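Local coordinates for protein HTH-type transcriptional regulator TreR (Bacillus subtilis, PDB 2OGG) that represses the trehalose operon and is able to bind trehalose-6-phosphate, here seen as its effector-binding domain alone, at residues E49-D54 against R136-K141; K92-E97 against H114-R119. All blocks are in the same frame, centred on the assembly; numbering follows the deposited sequence.

Contact 1 of 2, residues E49-D54 against R136-K141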
ATOM      1  N   GLU A  49      -2.143   5.421  32.604  1.00 48.45           N
ATOM      2  CA  GLU A  49      -1.108   4.403  32.665  1.00 48.63           C
ATOM      3  C   GLU A  49      -0.074   4.575  31.592  1.00 47.48           C
ATOM      4  O   GLU A  49      -0.403   4.934  30.465  1.00 49.62           O
ATOM      5  CB  GLU A  49      -1.723   3.015  32.536  1.00 48.29           C
ATOM      6  CG  GLU A  49      -2.709   2.669  33.630  1.00 51.61           C
ATOM      7  CD  GLU A  49      -3.115   1.216  33.581  1.00 55.94           C
ATOM      8  OE1 GLU A  49      -3.663   0.789  32.545  1.00 54.27           O
ATOM      9  OE2 GLU A  49      -2.847   0.491  34.564  1.00 61.85           O
ATOM     10  N   HIS A  50       1.162   4.215  31.925  1.00 49.03           N
ATOM     11  CA  HIS A  50       2.254   4.147  30.949  1.00 47.28           C
ATOM     12  C   HIS A  50       2.206   2.787  30.269  1.00 46.91           C
ATOM     13  O   HIS A  50       2.431   1.743  30.907  1.00 46.46           O
ATOM     14  CB  HIS A  50       3.600   4.318  31.644  1.00 49.11           C
ATOM     15  CG  HIS A  50       3.786   5.666  32.261  1.00 52.28           C
ATOM     16  ND1 HIS A  50       4.234   6.757  31.543  1.00 49.72           N
ATOM     17  CD2 HIS A  50       3.538   6.112  33.515  1.00 43.88           C
ATOM     18  CE1 HIS A  50       4.267   7.813  32.335  1.00 52.48           C
ATOM     19  NE2 HIS A  50       3.861   7.446  33.538  1.00 52.54           N
ATOM     20  N   VAL A  51       1.936   2.793  28.969  1.00 42.98           N
ATOM     21  CA  VAL A  51       1.610   1.549  28.312  1.00 40.68           C
ATOM     22  C   VAL A  51       2.353   1.241  27.024  1.00 42.05           C
ATOM     23  O   VAL A  51       2.287   0.113  26.545  1.00 45.63           O
ATOM     24  CB  VAL A  51       0.114   1.401  28.131  1.00 38.08           C
ATOM     25  CG1 VAL A  51      -0.563   1.471  29.476  1.00 35.27           C
ATOM     26  CG2 VAL A  51      -0.398   2.499  27.243  1.00 38.17           C
ATOM     27  N   ILE A  52       2.961   2.260  26.411  1.00 42.05           N
ATOM     28  CA  ILE A  52       3.769   2.067  25.222  1.00 38.58           C
ATOM     29  C   ILE A  52       5.177   2.593  25.462  1.00 41.34           C
ATOM     30  O   ILE A  52       5.360   3.668  26.044  1.00 43.86           O
ATOM     31  CB  ILE A  52       3.163   2.779  23.992  1.00 40.60           C
ATOM     32  CG1 ILE A  52       1.800   2.180  23.660  1.00 42.18           C
ATOM     33  CG2 ILE A  52       4.080   2.597  22.764  1.00 36.90           C
ATOM     34  CD1 ILE A  52       0.758   3.209  23.280  1.00 44.46           C
ATOM     35  N   LEU A  53       6.176   1.876  24.971  1.00 39.15           N
ATOM     36  CA  LEU A  53       7.531   2.394  25.054  1.00 38.15           C
ATOM     37  C   LEU A  53       8.059   2.586  23.654  1.00 37.88           C
ATOM     38  O   LEU A  53       7.981   1.669  22.842  1.00 43.30           O
ATOM     39  CB  LEU A  53       8.434   1.469  25.857  1.00 34.60           C
ATOM     40  CG  LEU A  53       9.799   2.117  26.031  1.00 39.50           C
ATOM     41  CD1 LEU A  53       9.736   3.155  27.138  1.00 32.23           C
ATOM     42  CD2 LEU A  53      10.933   1.091  26.222  1.00 33.99           C
ATOM     43  N   ASP A  54       8.355   3.835  23.300  1.00 40.66           N
ATOM     44  CA  ASP A  54       8.769   4.173  21.935  1.00 39.74           C
ATOM     45  C   ASP A  54      10.264   4.462  21.883  1.00 39.43           C
ATOM     46  O   ASP A  54      10.757   5.340  22.589  1.00 42.68           O
ATOM     47  CB  ASP A  54       8.000   5.391  21.448  1.00 38.14           C
ATOM     48  CG  ASP A  54       6.608   5.037  20.934  1.00 55.63           C
ATOM     49  OD1 ASP A  54       6.490   3.996  20.243  1.00 63.53           O
ATOM     50  OD2 ASP A  54       5.649   5.840  21.126  1.00 59.81           O
ATOM     51  N   ARG A 136       6.935  -0.555  21.626  1.00 40.44           N
ATOM     52  CA  ARG A 136       6.542  -1.709  22.439  1.00 37.65           C
ATOM     53  C   ARG A 136       5.227  -1.447  23.175  1.00 39.42           C
ATOM     54  O   ARG A 136       5.152  -0.529  24.015  1.00 38.32           O
ATOM     55  CB  ARG A 136       7.659  -2.030  23.434  1.00 34.57           C
ATOM     56  CG  ARG A 136       9.024  -2.070  22.768  1.00 41.99           C
ATOM     57  CD  ARG A 136      10.148  -2.431  23.736  1.00 38.97           C
ATOM     58  NE  ARG A 136       9.999  -3.767  24.302  1.00 40.45           N
ATOM     59  CZ  ARG A 136      10.516  -4.876  23.773  1.00 41.95           C
ATOM     60  NH1 ARG A 136      11.185  -4.810  22.628  1.00 36.39           N
ATOM     61  NH2 ARG A 136      10.357  -6.052  24.387  1.00 34.98           N
ATOM     62  N   HIS A 137       4.194  -2.230  22.847  1.00 37.73           N
ATOM     63  CA  HIS A 137       2.885  -2.074  23.468  1.00 37.83           C
ATOM     64  C   HIS A 137       2.552  -3.181  24.430  1.00 41.94           C
ATOM     65  O   HIS A 137       2.678  -4.352  24.096  1.00 48.57           O
ATOM     66  CB  HIS A 137       1.803  -2.097  22.406  1.00 40.09           C
ATOM     67  CG  HIS A 137       1.964  -1.048  21.356  1.00 40.90           C
ATOM     68  ND1 HIS A 137       2.926  -1.126  20.372  1.00 40.28           N
ATOM     69  CD2 HIS A 137       1.256   0.080  21.105  1.00 43.83           C
ATOM     70  CE1 HIS A 137       2.819  -0.077  19.572  1.00 43.12           C
ATOM     71  NE2 HIS A 137       1.797   0.655  19.979  1.00 44.56           N
ATOM     72  N   ARG A 138       1.935  -2.813  25.545  1.00 41.39           N
ATOM     73  CA  ARG A 138       1.196  -3.750  26.355  1.00 35.89           C
ATOM     74  C   ARG A 138       0.044  -4.354  25.532  1.00 40.19           C
ATOM     75  O   ARG A 138      -0.619  -3.658  24.757  1.00 42.24           O
ATOM     76  CB  ARG A 138       0.634  -3.007  27.547  1.00 38.31           C
ATOM     77  CG  ARG A 138       0.435  -3.880  28.781  1.00 28.44           C
ATOM     78  CD  ARG A 138       0.101  -2.988  29.950  1.00 31.74           C
ATOM     79  NE  ARG A 138      -1.285  -2.519  29.916  1.00 27.94           N
ATOM     80  CZ  ARG A 138      -1.877  -1.868  30.918  1.00 33.88           C
ATOM     81  NH1 ARG A 138      -1.200  -1.587  32.034  1.00 36.49           N
ATOM     82  NH2 ARG A 138      -3.127  -1.447  30.782  1.00 30.26           N
ATOM     83  N   LEU A 139      -0.230  -5.637  25.732  1.00 41.57           N
ATOM     84  CA  LEU A 139      -1.101  -6.367  24.817  1.00 42.73           C
ATOM     85  C   LEU A 139      -2.460  -5.725  24.592  1.00 43.72           C
ATOM     86  O   LEU A 139      -2.963  -5.713  23.477  1.00 42.89           O
ATOM     87  CB  LEU A 139      -1.274  -7.815  25.265  1.00 43.80           C
ATOM     88  CG  LEU A 139      -0.071  -8.680  24.918  1.00 43.32           C
ATOM     89  CD1 LEU A 139       1.095  -8.214  25.733  1.00 57.10           C
ATOM     90  CD2 LEU A 139      -0.367 -10.143  25.201  1.00 36.14           C
ATOM     91  N   ASP A 140      -3.114  -5.310  25.668  1.00 46.28           N
ATOM     92  CA  ASP A 140      -4.440  -4.704  25.549  1.00 46.14           C
ATOM     93  C   ASP A 140      -4.446  -3.340  24.846  1.00 44.81           C
ATOM     94  O   ASP A 140      -5.496  -2.756  24.664  1.00 46.72           O
ATOM     95  CB  ASP A 140      -5.105  -4.583  26.926  1.00 45.19           C
ATOM     96  CG  ASP A 140      -4.381  -3.604  27.846  1.00 52.22           C
ATOM     97  OD1 ASP A 140      -3.128  -3.621  27.884  1.00 54.32           O
ATOM     98  OD2 ASP A 140      -5.067  -2.794  28.508  1.00 55.31           O
ATOM     99  N   LYS A 141      -3.275  -2.773  24.581  1.00 46.84           N
ATOM    100  CA  LYS A 141      -3.191  -1.402  24.059  1.00 47.06           C
ATOM    101  C   LYS A 141      -2.598  -1.385  22.658  1.00 47.33           C
ATOM    102  O   LYS A 141      -1.785  -0.525  22.318  1.00 48.20           O
ATOM    103  CB  LYS A 141      -2.347  -0.520  24.988  1.00 45.31           C
ATOM    104  CG  LYS A 141      -2.990  -0.248  26.343  1.00 48.77           C
ATOM    105  CD  LYS A 141      -4.321   0.460  26.178  1.00 57.03           C
ATOM    106  CE  LYS A 141      -5.069   0.521  27.491  1.00 61.39           C
ATOM    107  NZ  LYS A 141      -6.124   1.552  27.435  1.00 65.97           N
TER
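Arg138 meets Glu49 and Val51 beside an antiparallel strand pair. Its CG lies roughly anti to the backbone N (chi1 -152°) and the chain bends at chi3. This lays the guanidinium across Val51, whose CG1 sits 3.9 Å from Arg138 CZ, over the centre of one face. Glu49 OE1 accepts from Arg138 NH2 at 2.9 Å, on its syn side but well out of the carboxylate plane. The two side chains cross at about a right angle, their planes 76° apart, and a single N-H reaches the carboxylate in this salt bridge. Asp140 is gripped side-on instead. NE donates to OD1 and NH2 to OD2, one nitrogen to each oxygen. NH1 turns to the backbone O of Asp108.

The other branch of Val51, CG2, touches Lys141 CG at 3.9 Å, so the aliphatic part of the lysine covers the valine.

Ile52 and His137 form a non-hydrogen-bonded pair, their side chains side by side on one face of the sheet. Ile52 CG1 lies 3.4 Å from His137 CD2. Ile52 CG2 stands over the ring face in a CH-pi contact, toward the rim. Phe142 meets the same ring edge-to-face.

Leu53 and Arg136 share the other face as a hydrogen-bonded pair. Their backbones bond both ways, and Arg136 N to Leu53 O is 2.7 Å. Arg138 N to Val51 O adds a third backbone bond. The Arg136 guanidinium forms salt bridges with Glu134, Asp103 and Glu97.

In this effector-binding (UTRA) domain the contact joins the central strands 49-59 and 129-138. Two carboxylates and a backbone carbonyl hold the buried Arg138 guanidinium and fix its rotation. The carboxylates probably balance its charge, with Arg110 close by as a like charge.

Contact 2 of 2, residues K92-E97 against H114-R119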
ATOM      1  N   LYS A  92       7.872  -2.503   7.975  1.00 41.49           N
ATOM      2  CA  LYS A  92       7.340  -2.751   9.315  1.00 39.79           C
ATOM      3  C   LYS A  92       7.393  -4.245   9.647  1.00 40.40           C
ATOM      4  O   LYS A  92       7.055  -5.085   8.821  1.00 37.43           O
ATOM      5  CB  LYS A  92       5.879  -2.301   9.334  1.00 38.61           C
ATOM      6  CG  LYS A  92       5.411  -1.709  10.611  1.00 45.62           C
ATOM      7  CD  LYS A  92       4.152  -0.856  10.403  1.00 54.15           C
ATOM      8  CE  LYS A  92       4.500   0.596  10.038  1.00 67.26           C
ATOM      9  NZ  LYS A  92       3.302   1.419   9.631  1.00 59.38           N
ATOM     10  N   GLU A  93       7.786  -4.590  10.865  1.00 37.10           N
ATOM     11  CA  GLU A  93       7.737  -5.970  11.284  1.00 37.41           C
ATOM     12  C   GLU A  93       7.138  -5.978  12.685  1.00 40.52           C
ATOM     13  O   GLU A  93       7.579  -5.214  13.559  1.00 38.86           O
ATOM     14  CB  GLU A  93       9.137  -6.587  11.297  1.00 40.81           C
ATOM     15  CG  GLU A  93       9.121  -8.092  11.636  1.00 52.87           C
ATOM     16  CD  GLU A  93      10.436  -8.623  12.212  1.00 63.64           C
ATOM     17  OE1 GLU A  93      11.060  -7.926  13.051  1.00 67.07           O
ATOM     18  OE2 GLU A  93      10.742  -9.814  11.965  1.00 59.88           O
ATOM     19  N   ILE A  94       6.009  -6.676  12.824  1.00 39.33           N
ATOM     20  CA  ILE A  94       5.253  -6.729  14.079  1.00 36.71           C
ATOM     21  C   ILE A  94       5.295  -8.146  14.647  1.00 38.07           C
ATOM     22  O   ILE A  94       4.840  -9.092  14.009  1.00 38.93           O
ATOM     23  CB  ILE A  94       3.765  -6.372  13.852  1.00 36.20           C
ATOM     24  CG1 ILE A  94       3.621  -4.997  13.219  1.00 34.87           C
ATOM     25  CG2 ILE A  94       3.019  -6.358  15.145  1.00 30.41           C
ATOM     26  CD1 ILE A  94       2.254  -4.744  12.753  1.00 25.51           C
ATOM     27  N   VAL A  95       5.879  -8.294  15.821  1.00 37.63           N
ATOM     28  CA  VAL A  95       5.922  -9.584  16.505  1.00 41.90           C
ATOM     29  C   VAL A  95       5.546  -9.415  17.979  1.00 43.16           C
ATOM     30  O   VAL A  95       5.177  -8.319  18.417  1.00 45.51           O
ATOM     31  CB  VAL A  95       7.342 -10.191  16.469  1.00 42.14           C
ATOM     32  CG1 VAL A  95       7.812 -10.361  15.038  1.00 34.93           C
ATOM     33  CG2 VAL A  95       8.300  -9.295  17.245  1.00 37.27           C
ATOM     34  N   ALA A  96       5.497 -10.528  18.703  1.00 43.94           N
ATOM     35  CA  ALA A  96       5.286 -10.475  20.153  1.00 43.98           C
ATOM     36  C   ALA A  96       6.535 -10.961  20.870  1.00 42.32           C
ATOM     37  O   ALA A  96       7.126 -11.968  20.495  1.00 42.92           O
ATOM     38  CB  ALA A  96       4.090 -11.290  20.561  1.00 41.11           C
ATOM     39  N   GLU A  97       6.890 -10.266  21.939  1.00 42.77           N
ATOM     40  CA  GLU A  97       8.100 -10.556  22.681  1.00 42.44           C
ATOM     41  C   GLU A  97       7.840 -10.583  24.180  1.00 39.44           C
ATOM     42  O   GLU A  97       6.918  -9.941  24.665  1.00 38.39           O
ATOM     43  CB  GLU A  97       9.174  -9.500  22.349  1.00 44.65           C
ATOM     44  CG  GLU A  97       9.520  -9.417  20.859  1.00 46.76           C
ATOM     45  CD  GLU A  97      10.761  -8.584  20.567  1.00 50.54           C
ATOM     46  OE1 GLU A  97      11.200  -7.823  21.455  1.00 54.73           O
ATOM     47  OE2 GLU A  97      11.325  -8.723  19.458  1.00 48.67           O
ATOM     48  N   HIS A 114       3.954 -10.359  28.226  1.00 36.77           N
ATOM     49  CA  HIS A 114       4.395 -10.086  26.842  1.00 39.06           C
ATOM     50  C   HIS A 114       4.013  -8.711  26.327  1.00 37.98           C
ATOM     51  O   HIS A 114       3.182  -8.019  26.932  1.00 37.00           O
ATOM     52  CB  HIS A 114       3.902 -11.150  25.854  1.00 34.59           C
ATOM     53  CG  HIS A 114       4.413 -12.526  26.149  1.00 42.56           C
ATOM     54  ND1 HIS A 114       3.859 -13.334  27.123  1.00 44.68           N
ATOM     55  CD2 HIS A 114       5.418 -13.241  25.590  1.00 40.91           C
ATOM     56  CE1 HIS A 114       4.532 -14.470  27.179  1.00 44.65           C
ATOM     57  NE2 HIS A 114       5.472 -14.445  26.249  1.00 45.69           N
HETATM   58  N   MSE A 115       4.578  -8.369  25.166  1.00 39.09           N
HETATM   59  CA  MSE A 115       4.388  -7.081  24.523  1.00 38.17           C
HETATM   60  C   MSE A 115       4.138  -7.322  23.047  1.00 42.08           C
HETATM   61  O   MSE A 115       4.597  -8.316  22.484  1.00 45.68           O
HETATM   62  CB  MSE A 115       5.671  -6.269  24.611  1.00 37.99           C
HETATM   63  CG  MSE A 115       6.234  -6.107  25.999  1.00 43.67           C
HETATM   64 SE   MSE A 115       5.673  -4.496  26.942  0.50 39.93          SE
HETATM   65  CE  MSE A 115       3.960  -5.121  27.571  1.00 51.65           C
ATOM     66  N   VAL A 116       3.435  -6.398  22.403  1.00 42.89           N
ATOM     67  CA  VAL A 116       3.404  -6.363  20.960  1.00 41.03           C
ATOM     68  C   VAL A 116       4.481  -5.347  20.526  1.00 42.26           C
ATOM     69  O   VAL A 116       4.602  -4.289  21.150  1.00 40.46           O
ATOM     70  CB  VAL A 116       1.999  -5.994  20.429  1.00 41.34           C
ATOM     71  CG1 VAL A 116       2.011  -5.849  18.874  1.00 38.29           C
ATOM     72  CG2 VAL A 116       1.021  -7.048  20.817  1.00 33.55           C
ATOM     73  N   VAL A 117       5.438  -5.813  19.721  1.00 40.85           N
ATOM     74  CA  VAL A 117       6.556  -4.972  19.305  1.00 42.76           C
ATOM     75  C   VAL A 117       6.524  -4.643  17.823  1.00 44.26           C
ATOM     76  O   VAL A 117       6.645  -5.529  16.971  1.00 43.14           O
ATOM     77  CB  VAL A 117       7.928  -5.588  19.615  1.00 43.90           C
ATOM     78  CG1 VAL A 117       9.033  -4.634  19.157  1.00 41.65           C
ATOM     79  CG2 VAL A 117       8.069  -5.889  21.097  1.00 40.32           C
ATOM     80  N   VAL A 118       6.286  -3.375  17.520  1.00 45.09           N
ATOM     81  CA  VAL A 118       6.310  -2.892  16.142  1.00 43.85           C
ATOM     82  C   VAL A 118       7.659  -2.264  15.806  1.00 45.33           C
ATOM     83  O   VAL A 118       8.124  -1.329  16.477  1.00 40.56           O
ATOM     84  CB  VAL A 118       5.203  -1.856  15.891  1.00 44.02           C
ATOM     85  CG1 VAL A 118       5.219  -1.450  14.427  1.00 41.28           C
ATOM     86  CG2 VAL A 118       3.834  -2.438  16.296  1.00 40.17           C
ATOM     87  N   ARG A 119       8.325  -2.854  14.822  1.00 47.90           N
ATOM     88  CA  ARG A 119       9.595  -2.330  14.340  1.00 47.63           C
ATOM     89  C   ARG A 119       9.446  -1.782  12.946  1.00 46.82           C
ATOM     90  O   ARG A 119       9.014  -2.484  12.042  1.00 45.42           O
ATOM     91  CB  ARG A 119      10.654  -3.408  14.333  1.00 46.14           C
ATOM     92  CG  ARG A 119      11.199  -3.693  15.707  1.00 45.87           C
ATOM     93  CD  ARG A 119      12.251  -4.773  15.616  1.00 39.23           C
ATOM     94  NE  ARG A 119      12.809  -5.103  16.917  1.00 47.04           N
ATOM     95  CZ  ARG A 119      12.386  -6.100  17.684  1.00 40.86           C
ATOM     96  NH1 ARG A 119      11.276  -6.776  17.390  1.00 44.05           N
ATOM     97  NH2 ARG A 119      12.963  -6.286  18.844  1.00 36.05           N
TER
HETATM   98  O   HOH W   1       9.340  -6.449  15.345  1.00 45.24           O
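Ile94 packs between Val116 and Val118 on one face of an antiparallel strand pair. Its CG2 meets Val116 CG1 at 3.9 Å, and its CG1 lies beside Val118 CG2 at 4.0 Å. The Ile94 and Val118 side chains point the same way. Lys92 CG extends this apolar row onto Val118 CG1.

On the other face, Val117 packs against the CG of Glu97 through its CG2 (3.8 Å). Val117 CG1 lies over the Arg119 guanidinium, toward the rim. Val95 CG2 meets that guanidinium at its edge.

Six backbone hydrogen bonds join the strands, through the pairs Glu93-Arg119, Val95-Val117 and Glu97-Met115.

At the polar edge Arg119 is extended from CG to NE and runs back over this face to Glu97. NH1 and NH2 both donate to Glu97 OE2, at 2.8 Å and 3.0 Å. They come from the same face of the carboxylate, whose plane is turned 49° from the guanidinium. Arg119 NH1 also donates to a water, 2.8 Å from NH1 to the water oxygen, which lies within bonding distance of Glu93 O and Glu93 OE1. Tyr132 OH takes the NE bond.

Strand 114-124 lies between 87-98 and 129-138. Strand 87-98 is outermost within the chain, but residues 92-95 pair with an antiparallel strand of the second subunit. The sheet therefore continues across the interface, where Arg143 of that subunit binds Glu93.

After strands 11-19 and 37-46 the chain enters strand 49-59. It then passes through helices 68-71 and 75-83 to strand 87-98. Helix 101-106 follows before strand 114-124 returns, and contact 2 closes this short loop of 16 residues. Strand 129-138 comes next and pairs back with 49-59, so contact 1 closes a loop of 81 residues. Contact 2 is nested inside it. Contact 1 joins 49-59 to 129-138, and contact 2 joins 114-124 to 87-98, the edge that pairs with the second subunit. The hairpin neighbours 114-124 and 129-138 link the two. Val116 O and His137 N probably bond across this seam, and Glu97 bridges to Arg136.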